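Local coordinates for epidermin leader peptide processing serine protease EpiP (Staphylococcus aureus subsp. aureus, PDB 3QFH), which probably cleaves the leader peptide from the precursor of the lantibiotic epidermin, acting as a subtilisin-like serine endopeptidase, at residues Ala65-Lys70 / Gln247-Asp252; Ser186-Leu191 / Ala195-Phe200; Leu214-Ala219 / Ile233-Tyr238. All blocks are in the same frame, centred on the assembly; numbering follows the deposited sequence.

Contact 1 of 3, residues Ala65-Lys70 / Gln247-Asp252; sequences ALANYK and QTFRKD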
ATOM      1  N   ALA A  65      30.579  -8.938  15.249  1.00 38.74           N
ATOM      2  CA  ALA A  65      30.701 -10.144  16.042  1.00 39.13           C
ATOM      3  C   ALA A  65      29.413 -10.963  15.917  1.00 38.47           C
ATOM      4  O   ALA A  65      29.459 -12.187  15.852  1.00 39.67           O
ATOM      5  CB  ALA A  65      30.973  -9.802  17.511  1.00 39.46           C
ATOM      6  N   LEU A  66      28.266 -10.279  15.889  1.00 37.25           N
ATOM      7  CA  LEU A  66      26.966 -10.956  15.789  1.00 36.21           C
ATOM      8  C   LEU A  66      26.830 -11.740  14.476  1.00 34.97           C
ATOM      9  O   LEU A  66      26.197 -12.779  14.439  1.00 36.56           O
ATOM     10  CB  LEU A  66      25.819  -9.948  15.938  1.00 35.03           C
ATOM     11  CG  LEU A  66      24.403 -10.526  15.941  1.00 34.69           C
ATOM     12  CD1 LEU A  66      24.220 -11.447  17.137  1.00 33.78           C
ATOM     13  CD2 LEU A  66      23.369  -9.418  15.951  1.00 31.92           C
ATOM     14  N   ALA A  67      27.429 -11.231  13.411  1.00 35.18           N
ATOM     15  CA  ALA A  67      27.406 -11.884  12.118  1.00 34.07           C
ATOM     16  C   ALA A  67      28.166 -13.228  12.137  1.00 35.08           C
ATOM     17  O   ALA A  67      28.004 -14.055  11.238  1.00 34.14           O
ATOM     18  CB  ALA A  67      27.990 -10.956  11.060  1.00 34.56           C
ATOM     19  N   ASN A  68      28.981 -13.452  13.165  1.00 34.66           N
ATOM     20  CA  ASN A  68      29.727 -14.702  13.289  1.00 36.18           C
ATOM     21  C   ASN A  68      28.942 -15.837  13.974  1.00 36.72           C
ATOM     22  O   ASN A  68      29.457 -16.947  14.107  1.00 35.86           O
ATOM     23  CB  ASN A  68      31.048 -14.447  14.015  1.00 37.08           C
ATOM     24  CG  ASN A  68      31.986 -13.537  13.212  1.00 37.97           C
ATOM     25  OD1 ASN A  68      31.891 -13.469  11.988  1.00 42.09           O
ATOM     26  ND2 ASN A  68      32.884 -12.840  13.901  1.00 34.23           N
ATOM     27  N   TYR A  69      27.720 -15.554  14.435  1.00 36.21           N
ATOM     28  CA  TYR A  69      26.889 -16.598  15.061  1.00 37.92           C
ATOM     29  C   TYR A  69      26.082 -17.283  13.970  1.00 38.34           C
ATOM     30  O   TYR A  69      24.897 -17.033  13.789  1.00 37.15           O
ATOM     31  CB  TYR A  69      26.025 -16.028  16.180  1.00 38.38           C
ATOM     32  CG  TYR A  69      26.839 -15.743  17.403  1.00 41.42           C
ATOM     33  CD1 TYR A  69      26.928 -16.683  18.431  1.00 44.30           C
ATOM     34  CD2 TYR A  69      27.585 -14.570  17.514  1.00 45.33           C
ATOM     35  CE1 TYR A  69      27.702 -16.449  19.554  1.00 46.04           C
ATOM     36  CE2 TYR A  69      28.376 -14.330  18.636  1.00 46.90           C
ATOM     37  CZ  TYR A  69      28.424 -15.280  19.652  1.00 48.73           C
ATOM     38  OH  TYR A  69      29.194 -15.059  20.769  1.00 56.81           O
ATOM     39  N   LYS A  70      26.768 -18.168  13.258  1.00 39.97           N
ATOM     40  CA  LYS A  70      26.229 -18.849  12.081  1.00 40.98           C
ATOM     41  C   LYS A  70      25.023 -19.741  12.331  1.00 40.85           C
ATOM     42  O   LYS A  70      24.235 -19.965  11.422  1.00 39.83           O
ATOM     43  CB  LYS A  70      27.340 -19.671  11.413  1.00 42.79           C
ATOM     44  CG  LYS A  70      28.592 -18.858  11.053  1.00 46.15           C
ATOM     45  CD  LYS A  70      28.261 -17.662  10.149  1.00 49.65           C
ATOM     46  CE  LYS A  70      29.503 -16.825   9.838  1.00 53.22           C
ATOM     47  NZ  LYS A  70      29.175 -15.556   9.106  1.00 51.69           N
ATOM     48  N   GLN A 247      27.484 -12.955   1.731  1.00 49.33           N
ATOM     49  CA  GLN A 247      28.021 -12.790   3.087  1.00 48.98           C
ATOM     50  C   GLN A 247      26.898 -12.491   4.073  1.00 45.27           C
ATOM     51  O   GLN A 247      25.867 -11.933   3.695  1.00 43.33           O
ATOM     52  CB  GLN A 247      29.065 -11.666   3.134  1.00 50.23           C
ATOM     53  CG  GLN A 247      30.285 -11.950   2.283  1.00 53.71           C
ATOM     54  CD  GLN A 247      30.955 -13.260   2.669  1.00 58.24           C
ATOM     55  OE1 GLN A 247      31.306 -13.477   3.831  1.00 60.89           O
ATOM     56  NE2 GLN A 247      31.130 -14.137   1.695  1.00 59.19           N
ATOM     57  N   THR A 248      27.104 -12.884   5.329  1.00 43.68           N
ATOM     58  CA  THR A 248      26.132 -12.656   6.378  1.00 42.32           C
ATOM     59  C   THR A 248      25.984 -11.158   6.622  1.00 41.29           C
ATOM     60  O   THR A 248      24.869 -10.646   6.658  1.00 38.25           O
ATOM     61  CB  THR A 248      26.533 -13.351   7.672  1.00 43.39           C
ATOM     62  OG1 THR A 248      26.776 -14.734   7.409  1.00 44.78           O
ATOM     63  CG2 THR A 248      25.425 -13.216   8.717  1.00 41.31           C
ATOM     64  N   PHE A 249      27.111 -10.462   6.755  1.00 43.10           N
ATOM     65  CA  PHE A 249      27.113  -9.017   6.965  1.00 44.57           C
ATOM     66  C   PHE A 249      27.117  -8.392   5.576  1.00 44.90           C
ATOM     67  O   PHE A 249      28.055  -8.570   4.810  1.00 44.48           O
ATOM     68  CB  PHE A 249      28.341  -8.579   7.767  1.00 46.76           C
ATOM     69  CG  PHE A 249      28.202  -7.217   8.396  1.00 50.23           C
ATOM     70  CD1 PHE A 249      28.399  -6.064   7.648  1.00 57.11           C
ATOM     71  CD2 PHE A 249      27.884  -7.093   9.741  1.00 52.87           C
ATOM     72  CE1 PHE A 249      28.273  -4.802   8.236  1.00 60.06           C
ATOM     73  CE2 PHE A 249      27.759  -5.847  10.334  1.00 56.64           C
ATOM     74  CZ  PHE A 249      27.953  -4.698   9.588  1.00 59.05           C
ATOM     75  N   ARG A 250      26.064  -7.648   5.256  1.00 45.68           N
ATOM     76  CA  ARG A 250      25.900  -7.089   3.919  1.00 45.92           C
ATOM     77  C   ARG A 250      25.935  -5.569   3.845  1.00 45.95           C
ATOM     78  O   ARG A 250      25.854  -4.875   4.855  1.00 45.82           O
ATOM     79  CB  ARG A 250      24.583  -7.575   3.374  1.00 44.95           C
ATOM     80  CG  ARG A 250      24.386  -9.067   3.579  1.00 48.03           C
ATOM     81  CD  ARG A 250      23.055  -9.473   3.084  1.00 46.79           C
ATOM     82  NE  ARG A 250      22.950  -9.154   1.674  1.00 48.57           N
ATOM     83  CZ  ARG A 250      23.390  -9.933   0.698  1.00 48.24           C
ATOM     84  NH1 ARG A 250      23.246  -9.547  -0.563  1.00 48.16           N
ATOM     85  NH2 ARG A 250      23.969 -11.096   0.978  1.00 50.31           N
ATOM     86  N   LYS A 251      26.024  -5.074   2.615  1.00 46.16           N
ATOM     87  CA  LYS A 251      26.098  -3.650   2.333  1.00 46.52           C
ATOM     88  C   LYS A 251      24.810  -3.168   1.648  1.00 44.59           C
ATOM     89  O   LYS A 251      24.613  -1.977   1.474  1.00 44.64           O
ATOM     90  CB  LYS A 251      27.313  -3.383   1.425  1.00 48.77           C
ATOM     91  CG  LYS A 251      28.576  -4.111   1.886  1.00 52.79           C
ATOM     92  CD  LYS A 251      29.822  -3.886   1.008  1.00 60.35           C
ATOM     93  CE  LYS A 251      29.641  -4.311  -0.470  1.00 62.49           C
ATOM     94  NZ  LYS A 251      28.949  -3.275  -1.308  1.00 64.07           N
ATOM     95  N   ASP A 252      23.944  -4.098   1.261  1.00 42.39           N
ATOM     96  CA  ASP A 252      22.701  -3.760   0.579  1.00 40.99           C
ATOM     97  C   ASP A 252      21.538  -3.749   1.592  1.00 40.08           C
ATOM     98  O   ASP A 252      21.776  -3.667   2.796  1.00 40.53           O
ATOM     99  CB  ASP A 252      22.454  -4.732  -0.575  1.00 40.07           C
ATOM    100  CG  ASP A 252      22.293  -6.179  -0.111  1.00 42.80           C
ATOM    101  OD1 ASP A 252      22.301  -6.446   1.121  1.00 39.08           O
ATOM    102  OD2 ASP A 252      22.164  -7.061  -0.985  1.00 44.26           O
TER
HETATM  103  O   HOH W   1      29.547 -14.604   5.999  1.00 39.85           O
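The phenyl ring of F249 takes the methyl of A67 at its edge, near the ring plane, with A67 CB 4.1 Å from F249 CD2. The same methyl also rests on the F249 CB, and the F249 side chain also touches A63 and N64 of helix 60-66. The other flat group on this side, the guanidinium of R250, does not cross to 65-70. Side-on, it grips the D252 carboxylate through NE to OD1 (2.8 Å) and NH1 to OD2 (2.7 Å), both oxygens being met on their syn sides, and this fixes the rotation of both groups; D245 O and the backbone of D242 hold the pair as well.

Beside the apolar patch lies a polar one built around the K70 ammonium. Bent at its second torsion (chi2 -56°), the lysine chain folds back over its own turn. K70 NZ donates to A67 O at 2.9 Å, coming in 28° out of the carbonyl plane, and to T248 OG1 across the contact at 3.1 Å. A water also receives a weak bond from K70 NZ; it accepts from T248 N and donates to Q247 OE1, at 3.0 Å. T248 stands between the two patches: its OG1 turns to the lysine, while its CG2 lies 3.7 Å from A67 O and near the A67 methyl.

T248 and R250 make backbone bonds to I76. A short, weakly bonded strand about 249-250 thus lies parallel to 73-78 at that sheet's margin, consistent with the interface between a subtilase propeptide domain and the catalytic domain.

Contact 2 of 3, residues Ser186-Leu191 / Ala195-Phe200; sequences SANGKL and APNNKF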
ATOM      1  N   SER A 186     -13.545   3.434   1.491  1.00 28.64           N
ATOM      2  CA  SER A 186     -14.648   3.327   2.429  1.00 29.17           C
ATOM      3  C   SER A 186     -15.552   4.532   2.734  1.00 29.00           C
ATOM      4  O   SER A 186     -16.413   4.431   3.615  1.00 30.19           O
ATOM      5  CB  SER A 186     -14.016   2.883   3.757  1.00 30.79           C
ATOM      6  OG  SER A 186     -13.145   1.761   3.583  1.00 33.58           O
ATOM      7  N   ALA A 187     -15.364   5.665   2.070  1.00 27.71           N
ATOM      8  CA  ALA A 187     -16.205   6.829   2.361  1.00 27.38           C
ATOM      9  C   ALA A 187     -17.666   6.473   2.124  1.00 27.34           C
ATOM     10  O   ALA A 187     -18.004   5.858   1.122  1.00 27.08           O
ATOM     11  CB  ALA A 187     -15.811   8.037   1.492  1.00 26.55           C
ATOM     12  N   ASN A 188     -18.523   6.834   3.068  1.00 26.66           N
ATOM     13  CA  ASN A 188     -19.940   6.667   2.891  1.00 27.13           C
ATOM     14  C   ASN A 188     -20.666   7.826   3.598  1.00 27.23           C
ATOM     15  O   ASN A 188     -21.127   7.684   4.708  1.00 27.26           O
ATOM     16  CB  ASN A 188     -20.403   5.301   3.387  1.00 27.73           C
ATOM     17  CG  ASN A 188     -21.857   5.001   3.005  1.00 28.93           C
ATOM     18  OD1 ASN A 188     -22.485   5.758   2.288  1.00 31.74           O
ATOM     19  ND2 ASN A 188     -22.376   3.900   3.487  1.00 35.29           N
ATOM     20  N   GLY A 189     -20.676   8.984   2.950  1.00 27.71           N
ATOM     21  CA  GLY A 189     -21.330  10.207   3.460  1.00 28.85           C
ATOM     22  C   GLY A 189     -21.540  11.151   2.280  1.00 29.47           C
ATOM     23  O   GLY A 189     -22.260  10.804   1.351  1.00 28.28           O
ATOM     24  N   LYS A 190     -20.890  12.323   2.294  1.00 28.66           N
ATOM     25  CA  LYS A 190     -20.988  13.255   1.175  1.00 28.90           C
ATOM     26  C   LYS A 190     -20.197  12.649   0.028  1.00 27.33           C
ATOM     27  O   LYS A 190     -20.658  12.639  -1.109  1.00 27.66           O
ATOM     28  CB  LYS A 190     -20.490  14.646   1.563  1.00 30.71           C
ATOM     29  CG  LYS A 190     -21.363  15.284   2.660  1.00 34.48           C
ATOM     30  CD  LYS A 190     -20.785  16.562   3.263  1.00 38.24           C
ATOM     31  CE  LYS A 190     -20.978  17.772   2.366  1.00 42.30           C
ATOM     32  NZ  LYS A 190     -20.172  17.705   1.139  1.00 46.43           N
ATOM     33  N   LEU A 191     -19.022  12.111   0.349  1.00 26.45           N
ATOM     34  CA  LEU A 191     -18.194  11.402  -0.611  1.00 27.03           C
ATOM     35  C   LEU A 191     -18.499   9.885  -0.491  1.00 26.22           C
ATOM     36  O   LEU A 191     -18.796   9.390   0.608  1.00 26.30           O
ATOM     37  CB  LEU A 191     -16.727  11.623  -0.280  1.00 27.43           C
ATOM     38  CG  LEU A 191     -15.748  11.354  -1.400  1.00 31.13           C
ATOM     39  CD1 LEU A 191     -15.697  12.630  -2.259  1.00 32.66           C
ATOM     40  CD2 LEU A 191     -14.353  11.020  -0.864  1.00 35.79           C
ATOM     41  N   ALA A 195     -16.201   0.762  -1.795  1.00 22.95           N
ATOM     42  CA  ALA A 195     -16.861  -0.229  -0.957  1.00 23.38           C
ATOM     43  C   ALA A 195     -17.453   0.446   0.277  1.00 24.12           C
ATOM     44  O   ALA A 195     -16.936   0.284   1.380  1.00 24.66           O
ATOM     45  CB  ALA A 195     -15.816  -1.333  -0.538  1.00 21.81           C
ATOM     46  N   PRO A 196     -18.564   1.185   0.103  1.00 24.09           N
ATOM     47  CA  PRO A 196     -19.156   1.996   1.169  1.00 24.70           C
ATOM     48  C   PRO A 196     -19.764   1.295   2.380  1.00 26.40           C
ATOM     49  O   PRO A 196     -20.057   1.975   3.363  1.00 25.54           O
ATOM     50  CB  PRO A 196     -20.240   2.807   0.441  1.00 26.40           C
ATOM     51  CG  PRO A 196     -20.522   2.066  -0.804  1.00 26.04           C
ATOM     52  CD  PRO A 196     -19.289   1.321  -1.171  1.00 25.78           C
ATOM     53  N   ASN A 197     -19.948  -0.025   2.318  1.00 27.40           N
ATOM     54  CA  ASN A 197     -20.513  -0.782   3.439  1.00 29.17           C
ATOM     55  C   ASN A 197     -19.501  -1.706   4.128  1.00 27.58           C
ATOM     56  O   ASN A 197     -19.827  -2.370   5.088  1.00 29.21           O
ATOM     57  CB  ASN A 197     -21.714  -1.594   2.954  1.00 30.82           C
ATOM     58  CG  ASN A 197     -22.798  -0.721   2.303  1.00 32.93           C
ATOM     59  OD1 ASN A 197     -22.977   0.443   2.654  1.00 33.45           O
ATOM     60  ND2 ASN A 197     -23.513  -1.297   1.343  1.00 35.51           N
ATOM     61  N   ASN A 198     -18.276  -1.744   3.628  1.00 26.79           N
ATOM     62  CA  ASN A 198     -17.218  -2.550   4.230  1.00 26.25           C
ATOM     63  C   ASN A 198     -16.453  -1.780   5.296  1.00 25.26           C
ATOM     64  O   ASN A 198     -16.216  -0.570   5.174  1.00 24.26           O
ATOM     65  CB  ASN A 198     -16.202  -3.047   3.174  1.00 24.17           C
ATOM     66  CG  ASN A 198     -16.785  -4.103   2.249  1.00 27.82           C
ATOM     67  OD1 ASN A 198     -17.514  -3.788   1.313  1.00 29.47           O
ATOM     68  ND2 ASN A 198     -16.442  -5.370   2.501  1.00 28.01           N
ATOM     69  N   LYS A 199     -16.044  -2.489   6.333  1.00 25.22           N
ATOM     70  CA  LYS A 199     -15.233  -1.890   7.376  1.00 25.02           C
ATOM     71  C   LYS A 199     -13.793  -1.898   6.895  1.00 25.72           C
ATOM     72  O   LYS A 199     -13.380  -2.804   6.141  1.00 26.64           O
ATOM     73  CB  LYS A 199     -15.304  -2.683   8.680  1.00 26.04           C
ATOM     74  CG  LYS A 199     -16.697  -2.949   9.224  1.00 30.56           C
ATOM     75  CD  LYS A 199     -17.467  -1.666   9.471  1.00 36.92           C
ATOM     76  CE  LYS A 199     -18.879  -1.971   9.968  1.00 40.70           C
ATOM     77  NZ  LYS A 199     -19.720  -0.754  10.157  1.00 42.46           N
ATOM     78  N   PHE A 200     -13.037  -0.883   7.304  1.00 24.46           N
ATOM     79  CA  PHE A 200     -11.635  -0.815   7.006  1.00 24.39           C
ATOM     80  C   PHE A 200     -10.895  -0.758   8.329  1.00 25.59           C
ATOM     81  O   PHE A 200     -11.435  -0.325   9.367  1.00 24.66           O
ATOM     82  CB  PHE A 200     -11.282   0.363   6.092  1.00 24.70           C
ATOM     83  CG  PHE A 200     -11.310   1.707   6.766  1.00 26.23           C
ATOM     84  CD1 PHE A 200     -10.141   2.273   7.253  1.00 26.96           C
ATOM     85  CD2 PHE A 200     -12.499   2.411   6.895  1.00 28.27           C
ATOM     86  CE1 PHE A 200     -10.156   3.508   7.857  1.00 25.88           C
ATOM     87  CE2 PHE A 200     -12.520   3.660   7.492  1.00 26.57           C
ATOM     88  CZ  PHE A 200     -11.355   4.201   7.984  1.00 25.64           C
TER
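This is a close, buried contact within one connection, where the chain leaves helix 177-186, loops out and folds back on itself before entering strand 200-204. S186 and F200, at the two ends of the connection, meet through the serine CB and OG against the phenylalanine CB and CD2. The serine lies obliquely against the phenyl ring, with S186 OG 3.4 Å from F200 CB and S186 CB 3.5 Å from F200 CD2. F200 holds its ring between the backbone N and the carbonyl carbon (chi1 74°), a crowded position that directs it toward the helix end.

Further along, N188 extends across P196 with its CG anti to the backbone N (chi1 -171°), so that the amide carbon N188 CG sits 3.7 Å from P196 CB, the two side chains crossing at about a right angle. From there N188 ND2 gives P196 O a weak, strongly bent bond of 3.0 Å, with an angle of 125° at the hydrogen. A195 and P196 end a Gly-Val-Ala-Pro sequence familiar from subtilases, and the helix and strand linked here are part of a beta-alpha-beta unit of the parallel sheet. A195 to N198 form a type I turn.

N143 ND2 ties the two arms from outside, donating to both S186 O and P196 O. N198 ND2 bonds T124 O and the D398 carboxylate, while A195 packs on L395 of helix 382-400.

Contact 3 of 3, residues Leu214-Ala219 / Ile233-Tyr238; sequences LWVSKA and ISVGSY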
ATOM      1  N   LEU A 214      10.574  -2.411   7.832  1.00 32.10           N
ATOM      2  CA  LEU A 214      10.271  -3.405   8.834  1.00 32.04           C
ATOM      3  C   LEU A 214       8.921  -3.146   9.509  1.00 30.26           C
ATOM      4  O   LEU A 214       8.257  -4.093   9.902  1.00 28.54           O
ATOM      5  CB  LEU A 214      11.364  -3.493   9.885  1.00 32.07           C
ATOM      6  CG  LEU A 214      12.695  -4.071   9.383  1.00 38.49           C
ATOM      7  CD1 LEU A 214      13.730  -4.032  10.514  1.00 40.56           C
ATOM      8  CD2 LEU A 214      12.530  -5.471   8.863  1.00 35.78           C
ATOM      9  N   TRP A 215       8.523  -1.882   9.661  1.00 29.16           N
ATOM     10  CA  TRP A 215       7.223  -1.582  10.291  1.00 28.28           C
ATOM     11  C   TRP A 215       6.122  -1.986   9.334  1.00 27.28           C
ATOM     12  O   TRP A 215       5.096  -2.562   9.739  1.00 28.31           O
ATOM     13  CB  TRP A 215       7.045  -0.095  10.660  1.00 28.35           C
ATOM     14  CG  TRP A 215       8.154   0.559  11.456  1.00 28.77           C
ATOM     15  CD1 TRP A 215       9.134  -0.056  12.169  1.00 29.72           C
ATOM     16  CD2 TRP A 215       8.290   1.963  11.721  1.00 27.85           C
ATOM     17  NE1 TRP A 215       9.927   0.876  12.792  1.00 32.70           N
ATOM     18  CE2 TRP A 215       9.422   2.125  12.550  1.00 31.45           C
ATOM     19  CE3 TRP A 215       7.581   3.091  11.321  1.00 27.33           C
ATOM     20  CZ2 TRP A 215       9.873   3.377  12.975  1.00 31.26           C
ATOM     21  CZ3 TRP A 215       8.024   4.344  11.740  1.00 29.74           C
ATOM     22  CH2 TRP A 215       9.159   4.474  12.570  1.00 29.10           C
ATOM     23  N   VAL A 216       6.348  -1.709   8.053  1.00 25.95           N
ATOM     24  CA  VAL A 216       5.402  -2.079   7.008  1.00 25.44           C
ATOM     25  C   VAL A 216       5.200  -3.594   6.981  1.00 25.50           C
ATOM     26  O   VAL A 216       4.065  -4.064   6.887  1.00 22.01           O
ATOM     27  CB  VAL A 216       5.861  -1.619   5.624  1.00 25.48           C
ATOM     28  CG1 VAL A 216       4.878  -2.120   4.537  1.00 25.98           C
ATOM     29  CG2 VAL A 216       5.988  -0.061   5.570  1.00 23.88           C
ATOM     30  N   SER A 217       6.307  -4.341   7.085  1.00 25.41           N
ATOM     31  CA  SER A 217       6.268  -5.786   7.083  1.00 25.25           C
ATOM     32  C   SER A 217       5.482  -6.299   8.268  1.00 25.07           C
ATOM     33  O   SER A 217       4.659  -7.184   8.120  1.00 25.84           O
ATOM     34  CB  SER A 217       7.675  -6.369   7.068  1.00 27.03           C
ATOM     35  OG  SER A 217       8.349  -5.970   5.884  1.00 29.73           O
ATOM     36  N   LYS A 218       5.703  -5.720   9.443  1.00 25.42           N
ATOM     37  CA  LYS A 218       4.965  -6.157  10.621  1.00 24.73           C
ATOM     38  C   LYS A 218       3.475  -5.813  10.473  1.00 24.86           C
ATOM     39  O   LYS A 218       2.619  -6.562  10.920  1.00 26.30           O
ATOM     40  CB  LYS A 218       5.555  -5.559  11.881  1.00 24.41           C
ATOM     41  CG  LYS A 218       5.025  -6.185  13.151  1.00 25.38           C
ATOM     42  CD  LYS A 218       5.701  -5.595  14.373  1.00 29.24           C
ATOM     43  CE  LYS A 218       5.254  -6.286  15.645  1.00 31.14           C
ATOM     44  NZ  LYS A 218       5.970  -5.721  16.809  1.00 37.62           N
ATOM     45  N   ALA A 219       3.176  -4.683   9.839  1.00 25.17           N
ATOM     46  CA  ALA A 219       1.791  -4.279   9.602  1.00 25.07           C
ATOM     47  C   ALA A 219       1.082  -5.269   8.669  1.00 24.70           C
ATOM     48  O   ALA A 219      -0.101  -5.581   8.864  1.00 24.37           O
ATOM     49  CB  ALA A 219       1.715  -2.816   9.053  1.00 23.03           C
ATOM     50  N   ILE A 233      -1.489  -1.411   0.239  1.00 28.78           N
ATOM     51  CA  ILE A 233      -0.191  -0.776   0.513  1.00 32.51           C
ATOM     52  C   ILE A 233       0.048   0.298  -0.540  1.00 35.50           C
ATOM     53  O   ILE A 233       0.319   0.014  -1.712  1.00 34.66           O
ATOM     54  CB  ILE A 233       0.966  -1.788   0.513  1.00 32.19           C
ATOM     55  CG1 ILE A 233       0.613  -3.010   1.353  1.00 34.65           C
ATOM     56  CG2 ILE A 233       2.228  -1.156   1.071  1.00 33.74           C
ATOM     57  CD1 ILE A 233       1.684  -4.088   1.321  1.00 33.34           C
ATOM     58  N   SER A 234      -0.097   1.547  -0.125  1.00 40.43           N
ATOM     59  CA  SER A 234       0.108   2.666  -1.019  1.00 43.12           C
ATOM     60  C   SER A 234       1.583   3.131  -0.986  1.00 45.65           C
ATOM     61  O   SER A 234       2.026   3.851  -1.880  1.00 49.14           O
ATOM     62  CB  SER A 234      -0.919   3.785  -0.713  1.00 44.22           C
ATOM     63  OG  SER A 234      -2.263   3.406  -1.138  1.00 41.27           O
ATOM     64  N   VAL A 235       2.356   2.668  -0.003  1.00 47.50           N
ATOM     65  CA  VAL A 235       3.775   3.050   0.113  1.00 48.47           C
ATOM     66  C   VAL A 235       4.688   2.219  -0.774  1.00 48.49           C
ATOM     67  O   VAL A 235       4.582   0.988  -0.850  1.00 48.68           O
ATOM     68  CB  VAL A 235       4.333   2.947   1.574  1.00 49.63           C
ATOM     69  CG1 VAL A 235       4.343   1.503   2.065  1.00 50.30           C
ATOM     70  CG2 VAL A 235       5.746   3.518   1.652  1.00 50.56           C
ATOM     71  N   GLY A 236       5.596   2.911  -1.437  1.00 48.18           N
ATOM     72  CA  GLY A 236       6.569   2.284  -2.284  1.00 48.90           C
ATOM     73  C   GLY A 236       7.934   2.693  -1.789  1.00 49.46           C
ATOM     74  O   GLY A 236       8.060   3.548  -0.909  1.00 51.20           O
ATOM     75  N   SER A 237       8.957   2.066  -2.335  1.00 48.48           N
ATOM     76  CA  SER A 237      10.312   2.416  -1.998  1.00 49.17           C
ATOM     77  C   SER A 237      11.212   1.738  -2.995  1.00 47.84           C
ATOM     78  O   SER A 237      10.900   0.656  -3.499  1.00 48.45           O
ATOM     79  CB  SER A 237      10.682   1.936  -0.597  1.00 49.13           C
ATOM     80  OG  SER A 237      10.822   0.533  -0.596  1.00 52.69           O
ATOM     81  N   TYR A 238      12.326   2.376  -3.290  1.00 46.55           N
ATOM     82  CA  TYR A 238      13.288   1.797  -4.177  1.00 46.72           C
ATOM     83  C   TYR A 238      14.325   1.211  -3.256  1.00 47.76           C
ATOM     84  O   TYR A 238      14.930   1.924  -2.447  1.00 48.88           O
ATOM     85  CB  TYR A 238      13.849   2.831  -5.127  1.00 47.52           C
ATOM     86  CG  TYR A 238      12.791   3.354  -6.050  1.00 46.09           C
ATOM     87  CD1 TYR A 238      12.457   2.663  -7.203  1.00 45.65           C
ATOM     88  CD2 TYR A 238      12.101   4.521  -5.759  1.00 45.49           C
ATOM     89  CE1 TYR A 238      11.477   3.121  -8.052  1.00 44.10           C
ATOM     90  CE2 TYR A 238      11.115   4.994  -6.615  1.00 46.94           C
ATOM     91  CZ  TYR A 238      10.810   4.280  -7.763  1.00 43.79           C
ATOM     92  OH  TYR A 238       9.832   4.723  -8.622  1.00 45.39           O
TER
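V216 touches both I233 and V235 through its two methyls, one for each partner. V216 CG2 meets V235 CG1 tip to tip at 4.2 Å, and V216 CG1 reaches I233 CG2 at 4.5 Å. The split follows from the valine torsion: with CG1 anti to the backbone N (chi1 176°), the methyls spread toward I233 and V235, two residues apart on the other segment. The contact is purely apolar and light, 86 Å² in all.

What positions these residues lies one shell out. I233 is held by backbone bonds to V275 and A277 of the neighbouring strand, and its side chain also leans on I220, one turn further along the V216 helix. S234 is pinned by a bond between its OG and N232 ND2. S234 to G236 has the Ser-x-Gly pattern that in subtilisins follows this strand and helps line the substrate cleft; V235 lies near, without touching, the probable triad of S383, H177 and D130.

Helix 213-225 thus lays V216 against the C-terminal end of strand 230-233 in the parallel sheet, while its S217 side packs on helix 254-269 and strand 237-241 pairs with strand 302-306 beyond.

From the N terminus, the chain first builds the propeptide-like domain, where 65-70 forms one half of contact 1. Its partner 247-252 comes only after 176 further residues, joining the end of helix 60-66 to the subtilase-family part about strand 249-250; the other two contacts nest inside that long loop. Contact 2 closes first, a short return between helix 177-186 and strand 200-204. Contact 3 follows in series, joining helix 213-225 to the end of strand 230-233 and the residues after it; strands 237-241 and 249-250 then lead back to contact 1. Contacts 1 and 2 lie on opposite sides of the chain's centre, about 47 Å between centres. The centre of contact 3 is about 24 Å from both.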